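Local coordinates for protein BIS(5'-nucleosyl)-tetraphosphatase (Diadenosine tetraphosphatase), putative (Plasmodium falciparum, PDB 5CFJ) that probably hydrolyses diadenosine tetraphosphate asymmetrically, as an Ap4A hydrolase of the Nudix family, at residues Phe9-Cys14 with Glu59-Glu64; Leu33-Ser38 with Leu66-Ile71; Asn80-Leu85 with Thr97-Met102. All blocks are in the same frame, centred on the assembly; numbering follows the deposited sequence.

Interaction 1: Phe9-Cys14 with Glu59-Glu64; sequences FGILLC and ETAVRE
The Phe9 ring meets Thr60 at a slant: methyl CG2 of Thr60 lies 3.9 Å from CD1 of Phe9 and also touches its CB, while the ring stacks with His51 outside the two segments. A second flat group, the guanidinium of Arg63, has the carbonyl oxygen of Thr60 over one face, displaced toward the rim. Its NH1 gives a 2.8 Å hydrogen bond to OE2 of Glu64, part of a salt bridge that reaches the oxygen from above the carboxylate plane; further salt bridges to Glu55 and Glu67 grip the same guanidinium. The methyl of Thr60 faces Phe9 because CG2 stands anti to the backbone N, with OG1 beside that N (chi1 -64°) and hydrogen-bonded to Glu55 and His51. At the centre, CB of Ala61 presses on the strand backbone at Gly10, 3.4 Å from its carbonyl carbon, and the two CA atoms are 4.0 Å apart. Beyond it, CD1 of Ile11 packs 3.8 Å from CB of Ala61 and then on CG2 of Val62. Small residues on both sides thus let the axes approach to 6.0 Å, crossing at -67°. The helix belongs to the Nudix box, here laid across strand 6-16 of the mixed sheet; strand 92-103 flanks that strand and adds Tyr99 against Ala61, while Tyr76 of strand 76-89 closes over Ile11 and Val62.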
ATOM      1  N   PHE A   9      -7.249  -6.393   1.042  1.00 12.25           N
ATOM      2  CA  PHE A   9      -6.665  -5.887   2.268  1.00 11.74           C
ATOM      3  C   PHE A   9      -5.180  -5.711   2.038  1.00 10.96           C
ATOM      4  O   PHE A   9      -4.525  -6.588   1.473  1.00 12.67           O
ATOM      5  CB  PHE A   9      -6.936  -6.859   3.424  1.00 13.48           C
ATOM      6  CG  PHE A   9      -8.391  -7.146   3.605  1.00 13.74           C
ATOM      7  CD1 PHE A   9      -9.009  -8.137   2.864  1.00 14.05           C
ATOM      8  CD2 PHE A   9      -9.164  -6.370   4.454  1.00 15.15           C
ATOM      9  CE1 PHE A   9     -10.362  -8.371   2.992  1.00 16.07           C
ATOM     10  CE2 PHE A   9     -10.516  -6.604   4.584  1.00 16.10           C
ATOM     11  CZ  PHE A   9     -11.109  -7.609   3.855  1.00 16.60           C
ATOM     12  N   GLY A  10      -4.638  -4.583   2.476  1.00 11.36           N
ATOM     13  CA  GLY A  10      -3.233  -4.319   2.271  1.00 12.52           C
ATOM     14  C   GLY A  10      -2.619  -3.464   3.345  1.00 11.35           C
ATOM     15  O   GLY A  10      -3.311  -2.858   4.166  1.00 11.53           O
ATOM     16  N   ILE A  11      -1.297  -3.425   3.339  1.00 11.44           N
ATOM     17  CA  ILE A  11      -0.567  -2.540   4.229  1.00 11.70           C
ATOM     18  C   ILE A  11      -0.162  -1.316   3.423  1.00 11.25           C
ATOM     19  O   ILE A  11       0.507  -1.431   2.395  1.00 12.30           O
ATOM     20  CB  ILE A  11       0.688  -3.203   4.847  1.00 12.05           C
ATOM     21  CG1 ILE A  11       0.314  -4.428   5.696  1.00 13.76           C
ATOM     22  CG2 ILE A  11       1.492  -2.178   5.659  1.00 12.13           C
ATOM     23  CD1 ILE A  11      -0.467  -4.089   6.973  1.00 14.41           C
ATOM     24  N   LEU A  12      -0.594  -0.144   3.870  1.00 11.23           N
ATOM     25  CA  LEU A  12      -0.053   1.101   3.349  1.00 11.29           C
ATOM     26  C   LEU A  12       1.245   1.343   4.105  1.00 11.11           C
ATOM     27  O   LEU A  12       1.258   1.890   5.212  1.00 11.70           O
ATOM     28  CB  LEU A  12      -1.038   2.257   3.510  1.00 11.91           C
ATOM     29  CG  LEU A  12      -0.554   3.606   2.988  1.00 12.81           C
ATOM     30  CD1 LEU A  12      -0.281   3.524   1.489  1.00 14.00           C
ATOM     31  CD2 LEU A  12      -1.578   4.686   3.309  1.00 14.40           C
ATOM     32  N   LEU A  13       2.324   0.845   3.523  1.00 11.51           N
ATOM     33  CA  LEU A  13       3.637   0.881   4.142  1.00 11.37           C
ATOM     34  C   LEU A  13       4.314   2.203   3.823  1.00 11.19           C
ATOM     35  O   LEU A  13       4.456   2.569   2.655  1.00 12.26           O
ATOM     36  CB  LEU A  13       4.490  -0.298   3.666  1.00 11.62           C
ATOM     37  CG  LEU A  13       5.811  -0.500   4.401  1.00 12.85           C
ATOM     38  CD1 LEU A  13       5.563  -0.872   5.869  1.00 14.46           C
ATOM     39  CD2 LEU A  13       6.637  -1.577   3.707  1.00 14.35           C
ATOM     40  N   CYS A  14       4.714   2.926   4.861  1.00 11.82           N
ATOM     41  CA  CYS A  14       5.373   4.212   4.693  1.00 11.19           C
ATOM     42  C   CYS A  14       6.744   4.208   5.351  1.00 11.38           C
ATOM     43  O   CYS A  14       7.070   3.308   6.122  1.00 13.07           O
ATOM     44  CB  CYS A  14       4.515   5.356   5.254  1.00 14.80           C
ATOM     45  SG  CYS A  14       4.414   5.465   7.041  1.00 15.93           S
ATOM     46  N   GLU A  59      -4.586  -9.579   9.174  1.00 16.23           N
ATOM     47  CA  GLU A  59      -3.793 -10.762   8.857  1.00 16.49           C
ATOM     48  C   GLU A  59      -3.617 -10.924   7.350  1.00 15.29           C
ATOM     49  O   GLU A  59      -2.525 -11.234   6.875  1.00 15.54           O
ATOM     50  CB  GLU A  59      -4.425 -12.017   9.465  1.00 17.06           C
ATOM     51  CG  GLU A  59      -4.194 -12.139  10.969  1.00 20.36           C
ATOM     52  CD  GLU A  59      -4.969 -13.274  11.609  1.00 23.58           C
ATOM     53  OE1 GLU A  59      -6.037 -13.655  11.089  1.00 23.82           O
ATOM     54  OE2 GLU A  59      -4.505 -13.787  12.642  1.00 26.82           O
ATOM     55  N   THR A  60      -4.686 -10.697   6.597  1.00 14.84           N
ATOM     56  CA  THR A  60      -4.594 -10.767   5.142  1.00 13.46           C
ATOM     57  C   THR A  60      -3.594  -9.733   4.628  1.00 13.45           C
ATOM     58  O   THR A  60      -2.733 -10.039   3.815  1.00 13.37           O
ATOM     59  CB  THR A  60      -5.963 -10.536   4.485  1.00 14.05           C
ATOM     60  OG1 THR A  60      -6.851 -11.593   4.866  1.00 15.71           O
ATOM     61  CG2 THR A  60      -5.846 -10.478   2.968  1.00 13.37           C
ATOM     62  N   ALA A  61      -3.697  -8.508   5.128  1.00 13.23           N
ATOM     63  CA  ALA A  61      -2.814  -7.434   4.700  1.00 13.05           C
ATOM     64  C   ALA A  61      -1.346  -7.786   4.972  1.00 12.55           C
ATOM     65  O   ALA A  61      -0.481  -7.615   4.107  1.00 12.78           O
ATOM     66  CB  ALA A  61      -3.186  -6.155   5.391  1.00 13.19           C
ATOM     67  N   VAL A  62      -1.070  -8.291   6.174  1.00 12.49           N
ATOM     68  CA  VAL A  62       0.287  -8.666   6.550  1.00 13.71           C
ATOM     69  C   VAL A  62       0.821  -9.785   5.660  1.00 12.75           C
ATOM     70  O   VAL A  62       1.945  -9.712   5.150  1.00 12.83           O
ATOM     71  CB  VAL A  62       0.345  -9.085   8.030  1.00 14.44           C
ATOM     72  CG1 VAL A  62       1.674  -9.763   8.353  1.00 15.73           C
ATOM     73  CG2 VAL A  62       0.117  -7.865   8.926  1.00 15.94           C
ATOM     74  N   ARG A  63       0.007 -10.814   5.441  1.00 12.82           N
ATOM     75  CA  ARG A  63       0.444 -11.913   4.589  1.00 14.10           C
ATOM     76  C   ARG A  63       0.705 -11.468   3.154  1.00 12.60           C
ATOM     77  O   ARG A  63       1.722 -11.823   2.573  1.00 13.22           O
ATOM     78  CB  ARG A  63      -0.575 -13.039   4.587  1.00 14.73           C
ATOM     79  CG  ARG A  63      -0.146 -14.209   3.692  1.00 15.41           C
ATOM     80  CD  ARG A  63      -1.196 -15.324   3.606  1.00 15.34           C
ATOM     81  NE  ARG A  63      -2.535 -14.773   3.411  1.00 16.54           N
ATOM     82  CZ  ARG A  63      -2.983 -14.272   2.264  1.00 15.97           C
ATOM     83  NH1 ARG A  63      -2.202 -14.252   1.185  1.00 17.00           N
ATOM     84  NH2 ARG A  63      -4.206 -13.765   2.203  1.00 17.26           N
ATOM     85  N   GLU A  64      -0.215 -10.698   2.581  1.00 13.06           N
ATOM     86  CA  GLU A  64      -0.035 -10.240   1.208  1.00 13.78           C
ATOM     87  C   GLU A  64       1.196  -9.349   1.078  1.00 13.10           C
ATOM     88  O   GLU A  64       1.927  -9.428   0.096  1.00 13.57           O
ATOM     89  CB  GLU A  64      -1.285  -9.510   0.719  1.00 14.56           C
ATOM     90  CG  GLU A  64      -2.470 -10.439   0.526  1.00 16.81           C
ATOM     91  CD  GLU A  64      -2.352 -11.275  -0.728  1.00 21.43           C
ATOM     92  OE1 GLU A  64      -1.648 -10.835  -1.657  1.00 23.11           O
ATOM     93  OE2 GLU A  64      -2.973 -12.356  -0.790  1.00 24.36           O
TER

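Interaction 2: Leu33-Ser38 with Leu66-Ile71; sequences LFLKAS and LEETGI. With SO4 (sulfate ion), chain C.
Van der Waals packing joins Leu33 and Leu35 to the end of the Nudix-box helix. Leu33 and Thr69 reach toward each other tip to tip, with CD2 of the leucine 3.8 Å from CG2 of the threonine; the same CD2 lies 4.5 Å from CD1 of Ile71. Leu35 crosses Thr69 at about a right angle, its CD1 resting 4.0 Å from the same CG2, so one methyl serves both leucines. That CD1 also touches CB and the carboxylate oxygen OE1 of Glu68.

Hydrogen bonds hold the helix side. OG1 of Thr69 takes the backbone N of Ile71 at 3.0 Å, forming an ST turn, and is also bonded to the carbonyl of Thr65; with chi1 at 71° the hydroxyl turns back to the main chain and CG2 faces the strand. OE1 of Glu68 is bound by the backbone N of Lys48, while OE2 lies close to carboxylates of Glu64 and Glu115. Lys36, which does not touch 66-71, hydrogen-bonds through NZ to sulfate O1 at 2.9 Å and to O2; Trp44 also binds this ion, probably from the crystallisation liquor.

Gly70, at positive phi, follows the helix, where 66-71 runs from helix 57-69 into the closing loop of the loop-helix-loop Nudix box.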
ATOM      1  N   LEU A  33       5.340   2.741  -0.155  1.00 11.05           N
ATOM      2  CA  LEU A  33       5.808   1.710  -1.072  1.00 11.79           C
ATOM      3  C   LEU A  33       4.718   1.318  -2.056  1.00 11.86           C
ATOM      4  O   LEU A  33       3.690   0.768  -1.669  1.00 13.12           O
ATOM      5  CB  LEU A  33       6.292   0.480  -0.305  1.00 12.46           C
ATOM      6  CG  LEU A  33       6.795  -0.688  -1.155  1.00 12.69           C
ATOM      7  CD1 LEU A  33       7.987  -0.257  -2.006  1.00 14.86           C
ATOM      8  CD2 LEU A  33       7.171  -1.880  -0.271  1.00 13.99           C
ATOM      9  N   PHE A  34       4.962   1.595  -3.332  1.00 11.90           N
ATOM     10  CA  PHE A  34       4.033   1.242  -4.397  1.00 12.15           C
ATOM     11  C   PHE A  34       4.661   0.219  -5.330  1.00 11.94           C
ATOM     12  O   PHE A  34       5.853   0.280  -5.624  1.00 13.00           O
ATOM     13  CB  PHE A  34       3.574   2.493  -5.159  1.00 12.97           C
ATOM     14  CG  PHE A  34       2.377   3.146  -4.547  1.00 12.40           C
ATOM     15  CD1 PHE A  34       1.177   3.173  -5.230  1.00 12.99           C
ATOM     16  CD2 PHE A  34       2.427   3.689  -3.267  1.00 13.24           C
ATOM     17  CE1 PHE A  34       0.054   3.736  -4.669  1.00 13.02           C
ATOM     18  CE2 PHE A  34       1.306   4.258  -2.705  1.00 13.40           C
ATOM     19  CZ  PHE A  34       0.113   4.279  -3.404  1.00 12.97           C
ATOM     20  N   LEU A  35       3.833  -0.722  -5.767  1.00 12.47           N
ATOM     21  CA  LEU A  35       4.268  -1.856  -6.567  1.00 12.14           C
ATOM     22  C   LEU A  35       3.582  -1.806  -7.926  1.00 13.20           C
ATOM     23  O   LEU A  35       2.368  -1.570  -8.002  1.00 13.87           O
ATOM     24  CB  LEU A  35       3.927  -3.165  -5.859  1.00 13.69           C
ATOM     25  CG  LEU A  35       4.296  -3.259  -4.381  1.00 13.28           C
ATOM     26  CD1 LEU A  35       3.844  -4.604  -3.828  1.00 14.58           C
ATOM     27  CD2 LEU A  35       5.783  -3.088  -4.165  1.00 14.19           C
ATOM     28  N   LYS A  36       4.354  -2.020  -8.988  1.00 13.68           N
ATOM     29  CA  LYS A  36       3.820  -1.963 -10.342  1.00 14.64           C
ATOM     30  C   LYS A  36       3.358  -3.339 -10.800  1.00 15.20           C
ATOM     31  O   LYS A  36       4.161  -4.262 -10.938  1.00 16.20           O
ATOM     32  CB  LYS A  36       4.863  -1.409 -11.312  1.00 16.63           C
ATOM     33  CG  LYS A  36       4.295  -1.192 -12.701  1.00 19.55           C
ATOM     34  CD  LYS A  36       5.340  -0.710 -13.685  1.00 23.86           C
ATOM     35  CE  LYS A  36       4.732  -0.501 -15.060  1.00 29.52           C
ATOM     36  NZ  LYS A  36       5.687   0.184 -15.966  1.00 33.19           N
ATOM     37  N   ALA A  37       2.061  -3.470 -11.042  1.00 16.28           N
ATOM     38  CA  ALA A  37       1.487  -4.754 -11.424  1.00 18.34           C
ATOM     39  C   ALA A  37       2.080  -5.286 -12.726  1.00 20.01           C
ATOM     40  O   ALA A  37       2.270  -4.532 -13.683  1.00 22.06           O
ATOM     41  CB  ALA A  37      -0.014  -4.625 -11.552  1.00 20.48           C
ATOM     42  N   SER A  38       2.354  -6.589 -12.754  1.00 21.24           N
ATOM     43  CA  SER A  38       2.896  -7.259 -13.938  0.58 23.55           C
ATOM     44  C   SER A  38       1.846  -7.470 -15.014  1.00 27.31           C
ATOM     45  O   SER A  38       2.163  -7.537 -16.201  1.00 29.15           O
ATOM     46  CB  SER A  38       3.492  -8.620 -13.570  0.58 23.73           C
ATOM     47  OG  SER A  38       4.590  -8.490 -12.695  0.58 23.59           O
ATOM     48  N   LEU A  66       3.897  -9.566   2.937  1.00 13.58           N
ATOM     49  CA  LEU A  66       5.029 -10.481   2.981  1.00 13.62           C
ATOM     50  C   LEU A  66       5.232 -11.195   1.635  1.00 13.47           C
ATOM     51  O   LEU A  66       6.349 -11.297   1.137  1.00 13.79           O
ATOM     52  CB  LEU A  66       4.833 -11.492   4.106  1.00 14.86           C
ATOM     53  CG  LEU A  66       5.879 -12.593   4.247  1.00 16.35           C
ATOM     54  CD1 LEU A  66       7.275 -12.017   4.447  1.00 17.09           C
ATOM     55  CD2 LEU A  66       5.501 -13.488   5.409  1.00 18.45           C
ATOM     56  N   GLU A  67       4.148 -11.687   1.045  1.00 13.87           N
ATOM     57  CA  GLU A  67       4.224 -12.373  -0.238  1.00 14.48           C
ATOM     58  C   GLU A  67       4.747 -11.465  -1.339  1.00 13.21           C
ATOM     59  O   GLU A  67       5.525 -11.894  -2.190  1.00 14.70           O
ATOM     60  CB  GLU A  67       2.854 -12.912  -0.644  1.00 15.05           C
ATOM     61  CG  GLU A  67       2.385 -14.064   0.215  1.00 15.86           C
ATOM     62  CD  GLU A  67       1.094 -14.691  -0.265  1.00 19.30           C
ATOM     63  OE1 GLU A  67       0.785 -14.579  -1.470  1.00 25.14           O
ATOM     64  OE2 GLU A  67       0.398 -15.312   0.567  1.00 17.90           O
ATOM     65  N   GLU A  68       4.317 -10.208  -1.328  1.00 12.88           N
ATOM     66  CA  GLU A  68       4.580  -9.315  -2.451  1.00 13.44           C
ATOM     67  C   GLU A  68       5.862  -8.501  -2.313  1.00 13.11           C
ATOM     68  O   GLU A  68       6.339  -7.938  -3.300  1.00 14.32           O
ATOM     69  CB  GLU A  68       3.381  -8.389  -2.667  1.00 13.61           C
ATOM     70  CG  GLU A  68       2.174  -9.160  -3.145  1.00 14.68           C
ATOM     71  CD  GLU A  68       0.918  -8.332  -3.277  1.00 17.75           C
ATOM     72  OE1 GLU A  68       0.914  -7.120  -2.968  1.00 17.73           O
ATOM     73  OE2 GLU A  68      -0.094  -8.909  -3.717  1.00 22.26           O
ATOM     74  N   THR A  69       6.429  -8.436  -1.111  1.00 12.60           N
ATOM     75  CA  THR A  69       7.618  -7.615  -0.884  1.00 12.83           C
ATOM     76  C   THR A  69       8.721  -8.315  -0.094  1.00 12.88           C
ATOM     77  O   THR A  69       9.823  -7.790   0.025  1.00 13.63           O
ATOM     78  CB  THR A  69       7.286  -6.323  -0.103  1.00 13.92           C
ATOM     79  OG1 THR A  69       6.960  -6.651   1.252  1.00 12.88           O
ATOM     80  CG2 THR A  69       6.155  -5.538  -0.731  1.00 14.43           C
ATOM     81  N   GLY A  70       8.411  -9.459   0.508  1.00 13.36           N
ATOM     82  CA  GLY A  70       9.346 -10.128   1.398  1.00 14.66           C
ATOM     83  C   GLY A  70       9.488  -9.457   2.758  1.00 14.99           C
ATOM     84  O   GLY A  70      10.257  -9.911   3.597  1.00 17.85           O
ATOM     85  N   ILE A  71       8.730  -8.392   3.003  1.00 13.28           N
ATOM     86  CA  ILE A  71       8.840  -7.677   4.269  1.00 13.51           C
ATOM     87  C   ILE A  71       7.795  -8.190   5.250  1.00 13.37           C
ATOM     88  O   ILE A  71       6.594  -8.092   4.991  1.00 14.35           O
ATOM     89  CB  ILE A  71       8.665  -6.161   4.072  1.00 13.76           C
ATOM     90  CG1 ILE A  71       9.728  -5.618   3.112  1.00 15.82           C
ATOM     91  CG2 ILE A  71       8.709  -5.447   5.409  1.00 14.47           C
ATOM     92  CD1 ILE A  71       9.527  -4.159   2.746  1.00 18.32           C
TER
HETATM   93  S   SO4 C 202       4.962   3.591 -15.510  0.68 63.37           S
HETATM   94  O1  SO4 C 202       6.270   2.977 -15.291  0.68 36.65           O
HETATM   95  O2  SO4 C 202       3.928   2.564 -15.529  0.68 39.04           O
HETATM   96  O3  SO4 C 202       4.674   4.533 -14.433  0.68 38.44           O
HETATM   97  O4  SO4 C 202       4.965   4.290 -16.792  0.68 43.25           O

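Interaction 3: Asn80-Leu85 with Thr97-Met102; sequences NYQKTL and TYYLAM
Tyr81, Gln82, Thr84 and Leu85 meet their partners across an antiparallel beta hairpin made by strands 76-89 and 92-103, part of the mixed sheet of the Nudix fold. Gln82 and Tyr99, a non-hydrogen-bonded pair, run side by side and point the same way. The amide of Gln82 is turned 82° from the ring, and its NE2 sits at the ring edge, 3.6 Å from CE2. This placement follows from the first torsion of Gln82 (chi1 65°), which sets CG between the backbone N and the carbonyl carbon before the chain extends alongside the tyrosine. On the other face Leu85 crosses Tyr98 at about a right angle, bringing CD1 to the ring edge, 3.9 Å from CE2. Tyr81 packs on Leu100: CB and CD1 of the tyrosine both touch CB of the leucine, and CB of Tyr81 also meets CD2. The ammonium of Lys83 forms a salt bridge with Glu142 of helix 134-147, the helix that also packs against Tyr81, Tyr98 and Leu100.

Between the two strands, the hydrogen-bonded pair Lys83 and Tyr98 exchanges two bonds: N of Lys83 to O of Tyr98 at 3.0 Å, and N of Tyr98 to O of Lys83 at 2.9 Å. A third runs from N of Leu100 to O of Tyr81. CA of Gln82 adds a CA-H...O contact to O of Tyr98. On the Gln82 and Tyr99 face, Thr84 and Thr97 cross obliquely, and their hydroxyls share a hydrogen bond, OG1 of Thr84 lying 2.8 Å from OG1 of Thr97.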
ATOM      1  N   ASN A  80      -2.223   3.431  14.003  1.00 13.69           N
ATOM      2  CA  ASN A  80      -3.657   3.484  14.223  1.00 14.09           C
ATOM      3  C   ASN A  80      -4.406   4.242  13.124  1.00 12.97           C
ATOM      4  O   ASN A  80      -5.146   5.188  13.392  1.00 14.29           O
ATOM      5  CB  ASN A  80      -3.936   4.118  15.576  1.00 15.71           C
ATOM      6  CG  ASN A  80      -5.377   4.033  15.946  1.00 17.84           C
ATOM      7  OD1 ASN A  80      -6.034   3.030  15.652  1.00 18.46           O
ATOM      8  ND2 ASN A  80      -5.902   5.090  16.560  1.00 18.38           N
ATOM      9  N   TYR A  81      -4.215   3.822  11.881  1.00 13.66           N
ATOM     10  CA  TYR A  81      -4.891   4.437  10.751  1.00 13.13           C
ATOM     11  C   TYR A  81      -5.278   3.357   9.760  1.00 13.12           C
ATOM     12  O   TYR A  81      -4.454   2.531   9.380  1.00 13.36           O
ATOM     13  CB  TYR A  81      -4.003   5.487  10.068  1.00 15.08           C
ATOM     14  CG  TYR A  81      -4.651   6.112   8.856  1.00 15.91           C
ATOM     15  CD1 TYR A  81      -4.574   5.502   7.609  1.00 17.01           C
ATOM     16  CD2 TYR A  81      -5.356   7.296   8.956  1.00 19.67           C
ATOM     17  CE1 TYR A  81      -5.187   6.052   6.492  1.00 19.28           C
ATOM     18  CE2 TYR A  81      -5.974   7.856   7.844  1.00 21.30           C
ATOM     19  CZ  TYR A  81      -5.880   7.227   6.616  1.00 21.64           C
ATOM     20  OH  TYR A  81      -6.483   7.771   5.511  1.00 24.69           O
ATOM     21  N   GLN A  82      -6.531   3.372   9.332  1.00 13.85           N
ATOM     22  CA  GLN A  82      -6.977   2.503   8.250  1.00 13.79           C
ATOM     23  C   GLN A  82      -8.013   3.228   7.421  1.00 13.04           C
ATOM     24  O   GLN A  82      -8.697   4.135   7.909  1.00 14.53           O
ATOM     25  CB  GLN A  82      -7.560   1.200   8.783  1.00 16.49           C
ATOM     26  CG  GLN A  82      -8.833   1.404   9.580  1.00 18.06           C
ATOM     27  CD  GLN A  82      -9.496   0.100   9.973  1.00 21.67           C
ATOM     28  OE1 GLN A  82     -10.572  -0.239   9.473  1.00 23.96           O
ATOM     29  NE2 GLN A  82      -8.868  -0.633  10.885  1.00 23.12           N
ATOM     30  N   LYS A  83      -8.130   2.835   6.163  1.00 12.72           N
ATOM     31  CA  LYS A  83      -9.183   3.389   5.327  1.00 13.12           C
ATOM     32  C   LYS A  83      -9.637   2.357   4.326  1.00 11.59           C
ATOM     33  O   LYS A  83      -8.824   1.643   3.734  1.00 12.42           O
ATOM     34  CB  LYS A  83      -8.728   4.660   4.600  1.00 15.48           C
ATOM     35  CG  LYS A  83      -9.891   5.391   3.900  1.00 20.46           C
ATOM     36  CD  LYS A  83      -9.497   6.700   3.236  1.00 24.05           C
ATOM     37  CE  LYS A  83     -10.735   7.379   2.664  1.00 27.41           C
ATOM     38  NZ  LYS A  83     -10.440   8.678   1.995  1.00 30.51           N
ATOM     39  N   THR A  84     -10.945   2.310   4.118  1.00 11.59           N
ATOM     40  CA  THR A  84     -11.539   1.442   3.121  1.00 12.01           C
ATOM     41  C   THR A  84     -11.931   2.279   1.908  1.00 12.44           C
ATOM     42  O   THR A  84     -12.618   3.292   2.025  1.00 14.35           O
ATOM     43  CB  THR A  84     -12.745   0.705   3.698  1.00 13.14           C
ATOM     44  OG1 THR A  84     -12.310  -0.105   4.798  1.00 13.48           O
ATOM     45  CG2 THR A  84     -13.367  -0.188   2.668  1.00 14.27           C
ATOM     46  N   LEU A  85     -11.457   1.856   0.747  1.00 12.72           N
ATOM     47  CA  LEU A  85     -11.773   2.483  -0.527  1.00 13.24           C
ATOM     48  C   LEU A  85     -12.729   1.601  -1.286  1.00 13.79           C
ATOM     49  O   LEU A  85     -12.460   0.433  -1.477  1.00 15.25           O
ATOM     50  CB  LEU A  85     -10.506   2.685  -1.360  1.00 13.69           C
ATOM     51  CG  LEU A  85      -9.333   3.398  -0.701  1.00 15.75           C
ATOM     52  CD1 LEU A  85      -8.190   3.558  -1.689  1.00 17.70           C
ATOM     53  CD2 LEU A  85      -9.761   4.743  -0.142  1.00 19.11           C
ATOM     54  N   THR A  97      -9.234  -2.371   1.893  1.00 11.93           N
ATOM     55  CA  THR A  97      -8.913  -1.739   3.159  1.00 11.47           C
ATOM     56  C   THR A  97      -7.409  -1.716   3.344  1.00 11.92           C
ATOM     57  O   THR A  97      -6.758  -2.755   3.238  1.00 12.40           O
ATOM     58  CB  THR A  97      -9.568  -2.473   4.320  1.00 12.72           C
ATOM     59  OG1 THR A  97     -10.987  -2.462   4.136  1.00 13.25           O
ATOM     60  CG2 THR A  97      -9.243  -1.810   5.643  1.00 13.58           C
ATOM     61  N   TYR A  98      -6.867  -0.523   3.578  1.00 11.33           N
ATOM     62  CA  TYR A  98      -5.443  -0.344   3.830  1.00 10.98           C
ATOM     63  C   TYR A  98      -5.211   0.004   5.289  1.00 10.69           C
ATOM     64  O   TYR A  98      -5.929   0.833   5.854  1.00 12.17           O
ATOM     65  CB  TYR A  98      -4.867   0.758   2.947  1.00 12.31           C
ATOM     66  CG  TYR A  98      -4.837   0.416   1.484  1.00 12.34           C
ATOM     67  CD1 TYR A  98      -3.850  -0.416   0.968  1.00 12.60           C
ATOM     68  CD2 TYR A  98      -5.797   0.922   0.608  1.00 13.88           C
ATOM     69  CE1 TYR A  98      -3.812  -0.725  -0.381  1.00 12.99           C
ATOM     70  CE2 TYR A  98      -5.761   0.621  -0.738  1.00 14.33           C
ATOM     71  CZ  TYR A  98      -4.774  -0.209  -1.228  1.00 12.83           C
ATOM     72  OH  TYR A  98      -4.724  -0.524  -2.574  1.00 15.81           O
ATOM     73  N   TYR A  99      -4.190  -0.621   5.871  1.00 11.28           N
ATOM     74  CA  TYR A  99      -3.767  -0.385   7.251  1.00 11.80           C
ATOM     75  C   TYR A  99      -2.399   0.267   7.192  1.00 11.12           C
ATOM     76  O   TYR A  99      -1.490  -0.278   6.581  1.00 11.92           O
ATOM     77  CB  TYR A  99      -3.697  -1.696   8.040  1.00 13.03           C
ATOM     78  CG  TYR A  99      -4.972  -2.515   7.981  1.00 13.15           C
ATOM     79  CD1 TYR A  99      -5.175  -3.435   6.963  1.00 13.54           C
ATOM     80  CD2 TYR A  99      -5.976  -2.355   8.926  1.00 14.97           C
ATOM     81  CE1 TYR A  99      -6.331  -4.186   6.890  1.00 14.54           C
ATOM     82  CE2 TYR A  99      -7.145  -3.106   8.860  1.00 14.90           C
ATOM     83  CZ  TYR A  99      -7.310  -4.009   7.834  1.00 14.85           C
ATOM     84  OH  TYR A  99      -8.452  -4.757   7.746  1.00 18.08           O
ATOM     85  N   LEU A 100      -2.248   1.429   7.810  1.00 11.12           N
ATOM     86  CA  LEU A 100      -0.981   2.151   7.768  1.00 10.72           C
ATOM     87  C   LEU A 100       0.077   1.497   8.644  1.00 11.10           C
ATOM     88  O   LEU A 100      -0.206   1.094   9.771  1.00 12.68           O
ATOM     89  CB  LEU A 100      -1.196   3.593   8.216  1.00 12.17           C
ATOM     90  CG  LEU A 100      -0.018   4.572   8.149  1.00 12.62           C
ATOM     91  CD1 LEU A 100       0.448   4.812   6.717  1.00 14.00           C
ATOM     92  CD2 LEU A 100      -0.381   5.887   8.813  1.00 13.91           C
ATOM     93  N   ALA A 101       1.299   1.406   8.138  1.00 11.00           N
ATOM     94  CA  ALA A 101       2.417   0.919   8.940  1.00 11.86           C
ATOM     95  C   ALA A 101       3.674   1.684   8.574  1.00 11.94           C
ATOM     96  O   ALA A 101       3.839   2.078   7.420  1.00 12.73           O
ATOM     97  CB  ALA A 101       2.626  -0.572   8.729  1.00 13.71           C
ATOM     98  N   MET A 102       4.553   1.902   9.544  1.00 12.37           N
ATOM     99  CA  MET A 102       5.811   2.568   9.260  0.69 12.26           C
ATOM    100  C   MET A 102       6.963   1.582   9.299  1.00 12.06           C
ATOM    101  O   MET A 102       7.211   0.904  10.300  1.00 12.46           O
ATOM    102  CB  MET A 102       6.071   3.709  10.235  0.69 13.53           C
ATOM    103  CG  MET A 102       7.230   4.589   9.794  0.69 15.39           C
ATOM    104  SD  MET A 102       7.583   5.885  10.990  0.69 20.88           S
ATOM    105  CE  MET A 102       6.019   6.755  11.044  0.69 24.12           C
TER

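In the fold
Strand 6-16 ties the three contacts together. In interaction 1 it carries the Nudix-box helix, the same helix 57-69 whose end is packed in interaction 2; their centres are about 10 Å apart, and O of Leu13 lies 3.0 Å from N of Leu33, a probable hydrogen bond between adjacent strands. On its other flank it pairs with the hairpin of interaction 3, whose centre is about 9 Å from that of interaction 1: N of Leu12 is 2.9 Å from O of Tyr99. Interactions 2 and 3 do not touch; their centres are about 16 Å apart, on opposite sides of the chain's centre. In Nudix hydrolases generally, glutamates of the corresponding helix bind catalytic metal ions, which suggests a similar site here.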